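Local coordinates for cytoplasmic Protein STM1381 (Salmonella enterica subsp. enterica serovar Typhimurium, PDB 3SOZ) that is of unknown function but belongs to a putative glutamine amidotransferase family of the class I glutaminase clan, at residues Leu103-Val108 with Ala138-Val143. Residues are numbered along the deposited sequence; the frame is centred on the assembly and turned at random.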
loop_
_atom_site.group_PDB
_atom_site.type_symbol
_atom_site.label_atom_id
_atom_site.label_comp_id
_atom_site.label_asym_id
_atom_site.label_seq_id
_atom_site.Cartn_x
_atom_site.Cartn_y
_atom_site.Cartn_z
ATOM N N LEU A 103 -18.931 15.709 -8.708
ATOM C CA LEU A 103 -20.382 15.658 -8.717
ATOM C C LEU A 103 -21.004 15.555 -7.341
ATOM O O LEU A 103 -21.961 16.268 -7.055
ATOM C CB LEU A 103 -20.918 14.540 -9.617
ATOM C CG LEU A 103 -21.072 14.996 -11.070
ATOM C CD1 LEU A 103 -20.881 13.859 -12.120
ATOM C CD2 LEU A 103 -22.410 15.749 -11.236
ATOM N N ILE A 104 -20.475 14.679 -6.493
ATOM C CA ILE A 104 -21.042 14.503 -5.159
ATOM C C ILE A 104 -20.730 15.738 -4.310
ATOM O O ILE A 104 -21.587 16.226 -3.559
ATOM C CB ILE A 104 -20.604 13.169 -4.524
ATOM C CG1 ILE A 104 -21.326 12.015 -5.232
ATOM C CG2 ILE A 104 -20.946 13.112 -3.035
ATOM C CD1 ILE A 104 -20.543 10.752 -5.328
ATOM N N ALA A 105 -19.530 16.269 -4.474
ATOM C CA ALA A 105 -19.132 17.467 -3.774
ATOM C C ALA A 105 -20.077 18.633 -4.087
ATOM O O ALA A 105 -20.613 19.288 -3.157
ATOM C CB ALA A 105 -17.696 17.841 -4.140
ATOM N N ASP A 106 -20.245 18.901 -5.390
ATOM C CA ASP A 106 -21.133 19.926 -5.890
ATOM C C ASP A 106 -22.477 19.718 -5.247
ATOM O O ASP A 106 -22.963 20.624 -4.567
ATOM C CB ASP A 106 -21.221 19.890 -7.426
ATOM C CG ASP A 106 -19.992 20.540 -8.104
ATOM O OD1 ASP A 106 -19.012 20.939 -7.420
ATOM O OD2 ASP A 106 -20.000 20.657 -9.342
ATOM N N TYR A 107 -23.046 18.520 -5.406
ATOM C CA TYR A 107 -24.344 18.183 -4.825
ATOM C C TYR A 107 -24.468 18.572 -3.358
ATOM O O TYR A 107 -25.449 19.191 -2.953
ATOM C CB TYR A 107 -24.600 16.695 -4.979
ATOM C CG TYR A 107 -25.691 16.140 -4.091
ATOM C CD1 TYR A 107 -25.399 15.687 -2.818
ATOM C CD2 TYR A 107 -27.002 16.035 -4.541
ATOM C CE1 TYR A 107 -26.379 15.176 -1.983
ATOM C CE2 TYR A 107 -28.008 15.519 -3.717
ATOM C CZ TYR A 107 -27.678 15.088 -2.428
ATOM O OH TYR A 107 -28.627 14.553 -1.579
ATOM N N VAL A 108 -23.479 18.191 -2.560
ATOM C CA VAL A 108 -23.508 18.455 -1.132
ATOM C C VAL A 108 -23.480 19.957 -0.834
ATOM O O VAL A 108 -24.319 20.444 -0.079
ATOM C CB VAL A 108 -22.364 17.709 -0.384
ATOM C CG1 VAL A 108 -22.237 18.190 1.067
ATOM C CG2 VAL A 108 -22.594 16.234 -0.433
ATOM N N ALA A 138 -12.147 14.772 0.214
ATOM C CA ALA A 138 -11.429 14.986 1.476
ATOM C C ALA A 138 -11.968 16.270 2.098
ATOM O O ALA A 138 -12.385 16.310 3.263
ATOM C CB ALA A 138 -9.926 15.082 1.247
ATOM N N GLU A 139 -11.986 17.299 1.260
ATOM C CA GLU A 139 -12.557 18.618 1.534
ATOM C C GLU A 139 -14.010 18.568 2.068
ATOM O O GLU A 139 -14.333 19.267 2.993
ATOM C CB GLU A 139 -12.499 19.379 0.211
ATOM C CG GLU A 139 -12.049 20.834 0.215
ATOM C CD GLU A 139 -12.678 21.574 -0.984
ATOM O OE1 GLU A 139 -13.928 21.703 -1.007
ATOM O OE2 GLU A 139 -11.943 21.998 -1.905
ATOM N N VAL A 140 -14.872 17.741 1.486
ATOM C CA VAL A 140 -16.255 17.596 1.934
ATOM C C VAL A 140 -16.454 17.005 3.351
ATOM O O VAL A 140 -17.349 17.425 4.083
ATOM C CB VAL A 140 -17.031 16.720 0.961
ATOM C CG1 VAL A 140 -18.495 16.655 1.321
ATOM C CG2 VAL A 140 -16.857 17.206 -0.434
ATOM N N LEU A 141 -15.633 16.025 3.740
ATOM C CA LEU A 141 -15.839 15.260 4.988
ATOM C C LEU A 141 -15.432 16.007 6.251
ATOM O O LEU A 141 -14.469 16.794 6.242
ATOM C CB LEU A 141 -15.100 13.903 4.942
ATOM C CG LEU A 141 -15.337 13.089 3.654
ATOM C CD1 LEU A 141 -14.447 11.822 3.606
ATOM C CD2 LEU A 141 -16.844 12.775 3.421
ATOM N N PRO A 142 -16.162 15.735 7.356
ATOM C CA PRO A 142 -15.930 16.370 8.631
ATOM C C PRO A 142 -14.775 15.754 9.412
ATOM O O PRO A 142 -14.500 16.182 10.548
ATOM C CB PRO A 142 -17.261 16.177 9.347
ATOM C CG PRO A 142 -17.843 14.920 8.745
ATOM C CD PRO A 142 -17.342 14.839 7.376
ATOM N N VAL A 143 -14.099 14.771 8.801
ATOM C CA VAL A 143 -12.862 14.130 9.357
ATOM C C VAL A 143 -11.595 14.288 8.487
ATOM O O VAL A 143 -11.673 14.400 7.236
ATOM C CB VAL A 143 -13.086 12.676 9.669
ATOM C CG1 VAL A 143 -14.038 12.540 10.855
ATOM C CG2 VAL A 143 -13.669 11.967 8.453
#
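Val140 lays its two methyl groups over the edge of helix 100-109 that carries Ala105 and Val108, one turn apart. The branches divide the work. CG2, beside the backbone N, rests against Ala105, 3.9 Å from its CB and nearly as near its CA, so this methyl meets the helix backbone as well as the side chain. CG1, set anti to the backbone N (chi1 -175°), reaches instead for Val108 and meets CG1 of that residue at 4.1 Å. The two valines approach tip to tip, and CG1 of Val108 is likewise anti to its backbone N (chi1 169°), which brings it to the meeting point. Ala105 ends at CB, and here the chains come nearest, with CA of Ala105 and CA of Val140 6.4 Å apart. The contact is small, about 110 Å² summed over both sides, and wholly apolar; all three residues are buried. Within helix 100-109, Val108 N bonds to Ile104 O at 2.9 Å. The short helix 137-140 is held more loosely, with a weak bond from Leu141 N to Ala138 O. Leu114 of strand 113-117 and Tyr208 of strand 200-208 each touch both valines, and the OH of Tyr208 also hydrogen-bonds to Glu139 OE1. Farther along the chain, Leu141 and Pro142 pack on Val213 of strand 211-216. Neighbouring helices thus share one face of the mixed sheet, here over its parallel strands 113-117 and 211-216 and the adjoining antiparallel strand 200-208. Such helix packing over a largely parallel core is consistent with the alpha/beta fold of class I glutamine amidotransferase-like domains, to which this protein probably belongs.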